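Local coordinates for protein CarG (Serratia, PDB 4O7J) that probably contributes to intrinsic carbapenem resistance and resembles lysozyme inhibitors in structure, at residues F75-N80 / A94-E99; V104-L109 / T133-R138; H35-L40 / W64-L69. All coordinates share one frame; numbering follows the deposited sequence.

In the fold
All three contacts are antiparallel strand pairings, and all are partly buried. Contacts 1 and 2 belong to one four-stranded sheet. Each joins the open ends of a hairpin, and the two meet where strands 88-96 and 107-116 run side by side. Contact 3 belongs to the other sheet and lies nearest the middle, its centre about 11 Å from that of the chain. Y67 bonds through its backbone to V77 and Q78, tying contact 3 to contact 1. Contact 2, with about 16 Å between these centres, relies on backbone bonds, a water and small apolar groups. Contact 1 adds a lysine held by loop carbonyls. Contact 3 uses the most side-chain chemistry, including a stacked arginine and histidine.

Contact 1: F75-N80 / A94-E99; sequences FLVQDN and ARKTEE
A94 O is approached by two groups of the facing segment. D79 N bonds to A94 O at 2.8 Å, lying in the carbonyl plane, and Q78 CA makes a CH...O contact to A94 O at 3.2 Å. The return bond, A94 N to D79 O, is 2.9 Å long but less well directed, with the donor 37° out of the carbonyl plane. A94 N also has a weak bond to Y147 OH. Further along, K96 N bonds to V77 O at 2.9 Å.

These bonds pair strands 78-85 and 88-96 at the open end of their antiparallel hairpin. V77 and Q78 both face Y67 on the other side of their strand, forming a classic beta bulge.

Q78 and R95 are a non-hydrogen-bonded pair, with side chains on the same face. The two side chains cross at a slant, with Q78 OE1 3.2 Å from R95 CD. The R95 chain bends at chi3 (69°); its guanidinium plane lies 62° from that of the amide. T97 CG2 lies over one face of the guanidinium, toward the rim.

K96 runs past the bulge, with its CD 3.7 Å from L76 O. Its NZ comes obliquely to the F75 ring, 4.2 Å from F75 CE2. The carbonyls of L101, D103 and Q141 hold this ammonium group by hydrogen bonds.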
loop_
_atom_site.group_PDB
_atom_site.type_symbol
_atom_site.label_atom_id
_atom_site.label_comp_id
_atom_site.label_asym_id
_atom_site.label_seq_id
_atom_site.Cartn_x
_atom_site.Cartn_y
_atom_site.Cartn_z
ATOM N N PHE A 75 14.132 -18.683 -5.429
ATOM C CA PHE A 75 13.032 -18.797 -6.344
ATOM C C PHE A 75 11.781 -18.256 -5.724
ATOM O O PHE A 75 11.727 -18.154 -4.563
ATOM C CB PHE A 75 12.856 -20.246 -6.759
ATOM C CG PHE A 75 12.513 -21.171 -5.644
ATOM C CD1 PHE A 75 13.492 -21.800 -4.906
ATOM C CD2 PHE A 75 11.198 -21.442 -5.343
ATOM C CE1 PHE A 75 13.161 -22.657 -3.910
ATOM C CE2 PHE A 75 10.879 -22.282 -4.322
ATOM C CZ PHE A 75 11.865 -22.877 -3.599
ATOM N N LEU A 76 10.816 -17.899 -6.552
ATOM C CA LEU A 76 9.564 -17.388 -6.094
ATOM C C LEU A 76 8.541 -18.535 -6.055
ATOM O O LEU A 76 8.418 -19.338 -7.007
ATOM C CB LEU A 76 9.096 -16.326 -7.050
ATOM C CG LEU A 76 9.995 -15.061 -7.053
ATOM C CD1 LEU A 76 9.491 -14.084 -8.073
ATOM C CD2 LEU A 76 10.022 -14.433 -5.691
ATOM N N VAL A 77 7.710 -18.466 -5.052
ATOM C CA VAL A 77 6.478 -19.233 -4.959
ATOM C C VAL A 77 5.244 -18.455 -5.517
ATOM O O VAL A 77 4.292 -19.057 -5.950
ATOM C CB VAL A 77 6.250 -19.794 -3.552
ATOM C CG1 VAL A 77 7.368 -20.793 -3.181
ATOM C CG2 VAL A 77 6.236 -18.692 -2.543
ATOM N N GLN A 78 5.268 -17.128 -5.485
ATOM C CA GLN A 78 4.222 -16.332 -6.016
ATOM C C GLN A 78 4.829 -15.056 -6.595
ATOM O O GLN A 78 5.748 -14.466 -5.993
ATOM C CB GLN A 78 3.188 -16.016 -4.921
ATOM C CG GLN A 78 1.950 -15.263 -5.359
ATOM C CD GLN A 78 0.733 -15.543 -4.432
ATOM O OE1 GLN A 78 0.627 -16.592 -3.815
ATOM N NE2 GLN A 78 -0.179 -14.636 -4.378
ATOM N N ASP A 79 4.322 -14.654 -7.771
ATOM C CA ASP A 79 4.759 -13.417 -8.450
ATOM C C ASP A 79 3.577 -12.746 -9.064
ATOM O O ASP A 79 2.514 -13.355 -9.224
ATOM C CB ASP A 79 5.796 -13.687 -9.512
ATOM C CG ASP A 79 6.662 -12.501 -9.852
ATOM O OD1 ASP A 79 6.634 -11.421 -9.177
ATOM O OD2 ASP A 79 7.406 -12.665 -10.843
ATOM N N ASN A 80 3.708 -11.458 -9.342
ATOM C CA ASN A 80 2.708 -10.687 -10.056
ATOM C C ASN A 80 3.352 -9.906 -11.150
ATOM O O ASN A 80 4.446 -9.394 -10.971
ATOM C CB ASN A 80 1.963 -9.729 -9.088
ATOM C CG ASN A 80 1.461 -10.435 -7.877
ATOM O OD1 ASN A 80 0.422 -11.061 -7.908
ATOM N ND2 ASN A 80 2.207 -10.351 -6.805
ATOM N N ALA A 94 1.305 -15.388 -10.872
ATOM C CA ALA A 94 1.807 -16.765 -11.019
ATOM C C ALA A 94 1.991 -17.357 -9.630
ATOM O O ALA A 94 2.691 -16.748 -8.748
ATOM C CB ALA A 94 3.105 -16.734 -11.724
ATOM N N ARG A 95 1.468 -18.557 -9.380
ATOM C CA ARG A 95 1.608 -19.156 -8.072
ATOM C C ARG A 95 1.941 -20.647 -8.242
ATOM O O ARG A 95 1.266 -21.319 -8.998
ATOM C CB ARG A 95 0.280 -19.010 -7.274
ATOM C CG ARG A 95 0.348 -19.574 -5.852
ATOM C CD ARG A 95 -0.825 -19.206 -4.955
ATOM N NE ARG A 95 -2.015 -19.893 -5.435
ATOM C CZ ARG A 95 -2.342 -21.172 -5.176
ATOM N NH1 ARG A 95 -1.618 -21.953 -4.380
ATOM N NH2 ARG A 95 -3.435 -21.669 -5.727
ATOM N N LYS A 96 2.931 -21.134 -7.497
ATOM C CA LYS A 96 3.183 -22.599 -7.315
ATOM C C LYS A 96 2.074 -23.196 -6.523
ATOM O O LYS A 96 1.755 -22.728 -5.401
ATOM C CB LYS A 96 4.532 -22.837 -6.687
ATOM C CG LYS A 96 5.680 -22.298 -7.529
ATOM C CD LYS A 96 7.044 -22.745 -7.093
ATOM C CE LYS A 96 7.229 -24.236 -7.311
ATOM N NZ LYS A 96 8.513 -24.662 -6.840
ATOM N N THR A 97 1.404 -24.209 -7.073
ATOM C CA THR A 97 0.170 -24.724 -6.454
ATOM C C THR A 97 0.323 -25.978 -5.566
ATOM O O THR A 97 -0.566 -26.293 -4.810
ATOM C CB THR A 97 -0.916 -24.987 -7.516
ATOM O OG1 THR A 97 -0.431 -25.934 -8.432
ATOM C CG2 THR A 97 -1.261 -23.676 -8.289
ATOM N N GLU A 98 1.447 -26.679 -5.663
ATOM C CA GLU A 98 1.560 -27.977 -4.992
ATOM C C GLU A 98 1.874 -27.725 -3.526
ATOM O O GLU A 98 2.389 -26.693 -3.204
ATOM C CB GLU A 98 2.628 -28.819 -5.636
ATOM C CG GLU A 98 2.443 -28.964 -7.170
ATOM C CD GLU A 98 3.055 -30.224 -7.745
ATOM O OE1 GLU A 98 3.261 -31.154 -6.893
ATOM O OE2 GLU A 98 3.294 -30.295 -9.025
ATOM N N GLU A 99 1.585 -28.676 -2.655
ATOM C CA GLU A 99 2.007 -28.543 -1.221
ATOM C C GLU A 99 3.534 -28.463 -1.113
ATOM O O GLU A 99 4.113 -27.684 -0.347
ATOM C CB GLU A 99 1.460 -29.738 -0.435
ATOM C CG GLU A 99 1.775 -29.722 1.086
ATOM C CD GLU A 99 3.251 -29.963 1.428
ATOM O OE1 GLU A 99 3.841 -30.883 0.794
ATOM O OE2 GLU A 99 3.861 -29.201 2.280
#

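Contact 2: V104-L109 / T133-R138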
loop_
_atom_site.group_PDB
_atom_site.type_symbol
_atom_site.label_atom_id
_atom_site.label_comp_id
_atom_site.label_asym_id
_atom_site.label_seq_id
_atom_site.Cartn_x
_atom_site.Cartn_y
_atom_site.Cartn_z
ATOM N N VAL A 104 10.272 -28.596 -8.256
ATOM C CA VAL A 104 9.748 -28.132 -9.552
ATOM C C VAL A 104 8.363 -28.642 -9.579
ATOM O O VAL A 104 8.124 -29.780 -9.210
ATOM C CB VAL A 104 10.555 -28.706 -10.704
ATOM C CG1 VAL A 104 9.838 -28.529 -12.058
ATOM C CG2 VAL A 104 11.930 -28.120 -10.702
ATOM N N GLY A 105 7.421 -27.819 -9.978
ATOM C CA GLY A 105 6.004 -28.197 -9.856
ATOM C C GLY A 105 5.048 -27.310 -10.662
ATOM O O GLY A 105 5.476 -26.399 -11.378
ATOM N N LYS A 106 3.771 -27.587 -10.514
ATOM C CA LYS A 106 2.753 -26.874 -11.271
ATOM C C LYS A 106 2.595 -25.435 -10.826
ATOM O O LYS A 106 2.832 -25.099 -9.661
ATOM C CB LYS A 106 1.355 -27.532 -11.152
ATOM C CG LYS A 106 1.210 -28.830 -11.919
ATOM C CD LYS A 106 -0.265 -29.253 -11.808
ATOM C CE LYS A 106 -0.451 -30.692 -12.207
ATOM N NZ LYS A 106 -0.380 -30.835 -13.678
ATOM N N VAL A 107 2.304 -24.580 -11.785
ATOM C CA VAL A 107 2.171 -23.173 -11.538
ATOM C C VAL A 107 0.845 -22.791 -12.159
ATOM O O VAL A 107 0.584 -23.181 -13.325
ATOM C CB VAL A 107 3.323 -22.300 -12.166
ATOM C CG1 VAL A 107 3.005 -20.823 -11.963
ATOM C CG2 VAL A 107 4.686 -22.644 -11.633
ATOM N N SER A 108 0.006 -22.037 -11.438
ATOM C CA SER A 108 -1.193 -21.430 -11.973
ATOM C C SER A 108 -0.986 -19.984 -12.336
ATOM O O SER A 108 -0.193 -19.283 -11.677
ATOM C CB SER A 108 -2.387 -21.487 -11.011
ATOM O OG SER A 108 -2.167 -20.826 -9.825
ATOM N N LEU A 109 -1.756 -19.532 -13.340
ATOM C CA LEU A 109 -1.735 -18.129 -13.761
ATOM C C LEU A 109 -3.088 -17.583 -13.683
ATOM O O LEU A 109 -3.978 -18.105 -14.362
ATOM C CB LEU A 109 -1.174 -17.991 -15.164
ATOM C CG LEU A 109 0.288 -18.357 -15.421
ATOM C CD1 LEU A 109 0.492 -18.665 -16.896
ATOM C CD2 LEU A 109 1.280 -17.298 -14.914
ATOM N N THR A 133 -8.291 -18.438 -14.563
ATOM C CA THR A 133 -7.055 -19.018 -14.053
ATOM C C THR A 133 -6.718 -20.184 -15.009
ATOM O O THR A 133 -7.644 -20.894 -15.465
ATOM C CB THR A 133 -7.176 -19.463 -12.609
ATOM O OG1 THR A 133 -7.473 -18.356 -11.766
ATOM C CG2 THR A 133 -5.897 -20.114 -12.122
ATOM N N VAL A 134 -5.480 -20.311 -15.409
ATOM C CA VAL A 134 -5.028 -21.406 -16.214
ATOM C C VAL A 134 -3.840 -22.080 -15.560
ATOM O O VAL A 134 -3.129 -21.469 -14.776
ATOM C CB VAL A 134 -4.742 -21.039 -17.674
ATOM C CG1 VAL A 134 -5.915 -20.292 -18.267
ATOM C CG2 VAL A 134 -3.444 -20.226 -17.812
ATOM N N THR A 135 -3.654 -23.379 -15.827
ATOM C CA THR A 135 -2.520 -24.064 -15.319
ATOM C C THR A 135 -1.451 -24.002 -16.353
ATOM O O THR A 135 -1.705 -24.301 -17.531
ATOM C CB THR A 135 -2.839 -25.536 -15.014
ATOM O OG1 THR A 135 -4.018 -25.609 -14.229
ATOM C CG2 THR A 135 -1.727 -26.180 -14.291
ATOM N N ALA A 136 -0.230 -23.576 -15.969
ATOM C CA ALA A 136 0.800 -23.572 -16.951
ATOM C C ALA A 136 1.057 -25.033 -17.440
ATOM O O ALA A 136 0.906 -25.982 -16.705
ATOM C CB ALA A 136 2.074 -22.951 -16.403
ATOM N N GLN A 137 1.518 -25.168 -18.663
ATOM C CA GLN A 137 1.707 -26.473 -19.290
ATOM C C GLN A 137 3.039 -27.132 -18.999
ATOM O O GLN A 137 3.228 -28.259 -19.309
ATOM C CB GLN A 137 1.358 -26.338 -20.792
ATOM C CG GLN A 137 -0.147 -26.098 -20.864
ATOM C CD GLN A 137 -0.646 -25.916 -22.303
ATOM O OE1 GLN A 137 -0.534 -26.819 -23.108
ATOM N NE2 GLN A 137 -1.172 -24.743 -22.606
ATOM N N ARG A 138 3.969 -26.421 -18.373
ATOM C CA ARG A 138 5.188 -26.964 -17.921
ATOM C C ARG A 138 5.260 -26.728 -16.412
ATOM O O ARG A 138 4.592 -25.830 -15.882
ATOM C CB ARG A 138 6.270 -26.189 -18.659
ATOM C CG ARG A 138 7.650 -26.685 -18.488
ATOM C CD ARG A 138 8.596 -25.959 -19.441
ATOM N NE ARG A 138 9.790 -26.776 -19.617
ATOM C CZ ARG A 138 9.860 -27.843 -20.418
ATOM N NH1 ARG A 138 8.810 -28.225 -21.147
ATOM N NH2 ARG A 138 10.994 -28.534 -20.492
HETATM O O HOH W 1 2.360 -25.974 -14.308
#
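L109 and V134 form an antiparallel hydrogen-bonded pair. L109 N bonds to V134 O at 2.8 Å, and V134 N bonds back to L109 O at 2.9 Å. Two residues along, A136 N bonds to V107 O, also at 2.8 Å. The first and third of these bonds point nearly along the C=O axis of their acceptors. They join strands 107-116 and 126-135, consecutive strands of a hairpin, close to its open end.

Weaker CH...O contacts add to these. S108 CA approaches V134 O between the bonds; T133 CA, just beyond V134, is 3.2 Å from L109 O. Thus V134 O and L109 O each receive an N-H and a CA-H from the facing segment.

At V107 and A136 the return bond is not direct: water 1 sits between V107 N and A136 O. V107 N donates to water 1 at 2.9 Å. A136 O and R138 O are both placed to accept from it, though it cannot serve every acceptor around it at once.

The apolar contacts are small and lie on both faces. On one face, L109 CB meets V134 CG2 at 4.1 Å, and M154 of helix 152-155 touches both residues. On the same face the CB atoms of V107 and A136 approach more loosely. On the other, S108 CB touches T133 CG2 at 3.9 Å. This CG2 is anti to the T133 backbone N, whereas OG1 lies beside that N (chi1 -61°) and bonds to T110 OG1.

The polar hold across this contact therefore comes from the backbone and one water. Between the two segments, the side chains contribute dispersion contacts rather than directed bonds.

Contact 3: H35-L40 / W64-L69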
loop_
_atom_site.group_PDB
_atom_site.type_symbol
_atom_site.label_atom_id
_atom_site.label_comp_id
_atom_site.label_asym_id
_atom_site.label_seq_id
_atom_site.Cartn_x
_atom_site.Cartn_y
_atom_site.Cartn_z
ATOM N N HIS A 35 16.770 -11.319 0.138
ATOM C CA HIS A 35 15.988 -10.818 -0.978
ATOM C C HIS A 35 14.932 -9.840 -0.520
ATOM O O HIS A 35 14.143 -10.167 0.342
ATOM C CB HIS A 35 15.230 -11.960 -1.615
ATOM C CG HIS A 35 16.109 -13.096 -2.002
ATOM N ND1 HIS A 35 16.993 -13.013 -3.046
ATOM C CD2 HIS A 35 16.256 -14.332 -1.476
ATOM C CE1 HIS A 35 17.650 -14.155 -3.158
ATOM N NE2 HIS A 35 17.219 -14.974 -2.218
ATOM N N PRO A 36 14.876 -8.646 -1.053
ATOM C CA PRO A 36 13.641 -7.859 -0.945
ATOM C C PRO A 36 12.443 -8.530 -1.596
ATOM O O PRO A 36 12.542 -9.204 -2.576
ATOM C CB PRO A 36 13.941 -6.603 -1.719
ATOM C CG PRO A 36 15.363 -6.641 -2.055
ATOM C CD PRO A 36 15.828 -8.033 -1.951
ATOM N N ASN A 37 11.307 -8.295 -0.981
ATOM C CA ASN A 37 10.042 -8.661 -1.508
ATOM C C ASN A 37 9.527 -7.535 -2.366
ATOM O O ASN A 37 9.276 -6.487 -1.883
ATOM C CB ASN A 37 9.097 -8.884 -0.371
ATOM C CG ASN A 37 8.218 -10.017 -0.625
ATOM O OD1 ASN A 37 8.383 -11.094 -0.077
ATOM N ND2 ASN A 37 7.361 -9.827 -1.539
ATOM N N LEU A 38 9.408 -7.785 -3.652
ATOM C CA LEU A 38 8.903 -6.770 -4.569
ATOM C C LEU A 38 7.392 -6.738 -4.512
ATOM O O LEU A 38 6.719 -7.770 -4.385
ATOM C CB LEU A 38 9.341 -7.094 -5.980
ATOM C CG LEU A 38 10.824 -7.009 -6.301
ATOM C CD1 LEU A 38 10.974 -7.221 -7.791
ATOM C CD2 LEU A 38 11.379 -5.677 -5.887
ATOM N N GLY A 39 6.863 -5.534 -4.586
ATOM C CA GLY A 39 5.455 -5.285 -4.492
ATOM C C GLY A 39 4.931 -4.225 -5.443
ATOM O O GLY A 39 5.642 -3.232 -5.731
ATOM N N LEU A 40 3.730 -4.459 -5.973
ATOM C CA LEU A 40 3.055 -3.466 -6.816
ATOM C C LEU A 40 1.854 -2.857 -6.035
ATOM O O LEU A 40 1.014 -3.605 -5.495
ATOM C CB LEU A 40 2.464 -4.159 -8.024
ATOM C CG LEU A 40 3.498 -4.831 -8.896
ATOM C CD1 LEU A 40 2.804 -5.600 -10.021
ATOM C CD2 LEU A 40 4.433 -3.811 -9.514
ATOM N N TRP A 64 0.394 -5.849 -3.764
ATOM C CA TRP A 64 0.626 -7.160 -4.297
ATOM C C TRP A 64 2.099 -7.541 -4.191
ATOM O O TRP A 64 2.928 -6.969 -4.875
ATOM C CB TRP A 64 0.207 -7.266 -5.785
ATOM C CG TRP A 64 -1.210 -6.951 -6.075
ATOM C CD1 TRP A 64 -1.772 -5.712 -6.100
ATOM C CD2 TRP A 64 -2.242 -7.866 -6.433
ATOM N NE1 TRP A 64 -3.094 -5.790 -6.382
ATOM C CE2 TRP A 64 -3.435 -7.112 -6.564
ATOM C CE3 TRP A 64 -2.285 -9.272 -6.642
ATOM C CZ2 TRP A 64 -4.639 -7.681 -7.018
ATOM C CZ3 TRP A 64 -3.529 -9.851 -6.969
ATOM C CH2 TRP A 64 -4.677 -9.061 -7.180
ATOM N N PHE A 65 2.416 -8.518 -3.328
ATOM C CA PHE A 65 3.774 -8.899 -3.096
ATOM C C PHE A 65 4.097 -10.248 -3.740
ATOM O O PHE A 65 3.239 -11.180 -3.785
ATOM C CB PHE A 65 4.058 -8.989 -1.588
ATOM C CG PHE A 65 4.229 -7.665 -0.908
ATOM C CD1 PHE A 65 5.361 -6.913 -1.064
ATOM C CD2 PHE A 65 3.233 -7.209 -0.078
ATOM C CE1 PHE A 65 5.539 -5.737 -0.391
ATOM C CE2 PHE A 65 3.371 -5.985 0.576
ATOM C CZ PHE A 65 4.529 -5.272 0.424
ATOM N N ASP A 66 5.325 -10.372 -4.156
ATOM C CA ASP A 66 5.893 -11.676 -4.453
ATOM C C ASP A 66 6.211 -12.415 -3.154
ATOM O O ASP A 66 6.256 -11.785 -2.070
ATOM C CB ASP A 66 7.045 -11.591 -5.458
ATOM C CG ASP A 66 8.383 -11.219 -4.828
ATOM O OD1 ASP A 66 8.651 -11.511 -3.643
ATOM O OD2 ASP A 66 9.176 -10.565 -5.545
ATOM N N TYR A 67 6.316 -13.719 -3.203
ATOM C CA TYR A 67 6.510 -14.478 -2.007
ATOM C C TYR A 67 7.497 -15.568 -2.235
ATOM O O TYR A 67 7.485 -16.173 -3.253
ATOM C CB TYR A 67 5.199 -15.054 -1.522
ATOM C CG TYR A 67 4.223 -14.024 -0.975
ATOM C CD1 TYR A 67 4.380 -13.470 0.287
ATOM C CD2 TYR A 67 3.151 -13.613 -1.702
ATOM C CE1 TYR A 67 3.473 -12.548 0.781
ATOM C CE2 TYR A 67 2.259 -12.697 -1.234
ATOM C CZ TYR A 67 2.412 -12.177 0.011
ATOM O OH TYR A 67 1.499 -11.277 0.443
ATOM N N ARG A 68 8.364 -15.780 -1.261
ATOM C CA ARG A 68 9.265 -16.923 -1.272
ATOM C C ARG A 68 8.995 -17.943 -0.180
ATOM O O ARG A 68 8.401 -17.647 0.808
ATOM C CB ARG A 68 10.704 -16.474 -1.188
ATOM C CG ARG A 68 11.070 -15.479 -2.228
ATOM C CD ARG A 68 12.489 -15.052 -2.139
ATOM N NE ARG A 68 12.694 -13.995 -3.074
ATOM C CZ ARG A 68 13.457 -14.051 -4.133
ATOM N NH1 ARG A 68 13.533 -13.031 -4.960
ATOM N NH2 ARG A 68 14.180 -15.104 -4.351
ATOM N N LEU A 69 9.451 -19.153 -0.407
ATOM C CA LEU A 69 9.326 -20.224 0.559
ATOM C C LEU A 69 10.039 -19.951 1.888
ATOM O O LEU A 69 9.576 -20.319 2.940
ATOM C CB LEU A 69 9.883 -21.501 -0.052
ATOM C CG LEU A 69 9.762 -22.788 0.719
ATOM C CD1 LEU A 69 8.360 -23.012 1.253
ATOM C CD2 LEU A 69 10.189 -23.966 -0.102
HETATM O O HOH W 2 11.078 -11.816 -2.369
HETATM O O HOH W 3 8.596 -14.223 0.987
#
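D66 N bonds to L38 O at 3.0 Å, nearly straight at 170°. Beyond it, L40 and W64 exchange two backbone bonds: L40 N to W64 O and W64 N to L40 O, each 2.9 Å. L40 and W64 are a hydrogen-bonded pair. G39 and F65, between them and the D66 bond, are a non-hydrogen-bonded pair.

The D66 side chain turns back over the facing segment. With chi1 at 82°, its CG sits between the backbone N and the carbonyl carbon, and OD2 makes a weak 3.4 Å bond to L38 N. The N37 amide slides past this carboxylate in the opposite direction. N37 ND2 points at D66 O, but their modelled separation is too short to be trusted in detail.

Water 2 links the segments further out. It donates to P36 O and D66 OD1, and accepts from R68 NE in the plane of the guanidinium. Water 3 accepts a bond from R68 N and makes a weak one to N37 OD1.

The R68 guanidinium lies flat on one face of the H35 ring, with planes 6° apart and centres 3.8 Å apart. The R68 chain stays extended from CG to NE to reach it. H35 NE2 bonds to D74 OD1, and R68 NH2 to A73 O, so both groups are held in place.

Packing completes the contact. G39 has no side chain, and the F65 ring comes close there, with CD1 3.8 Å from G39 CA. F65 also meets F62 of the second subunit. The W64 ring meets Y112 edge-to-face. The pairing adds short strand 64-65 to strand 37-45 in the antiparallel sheet that also holds strands 9-13 and 22-29.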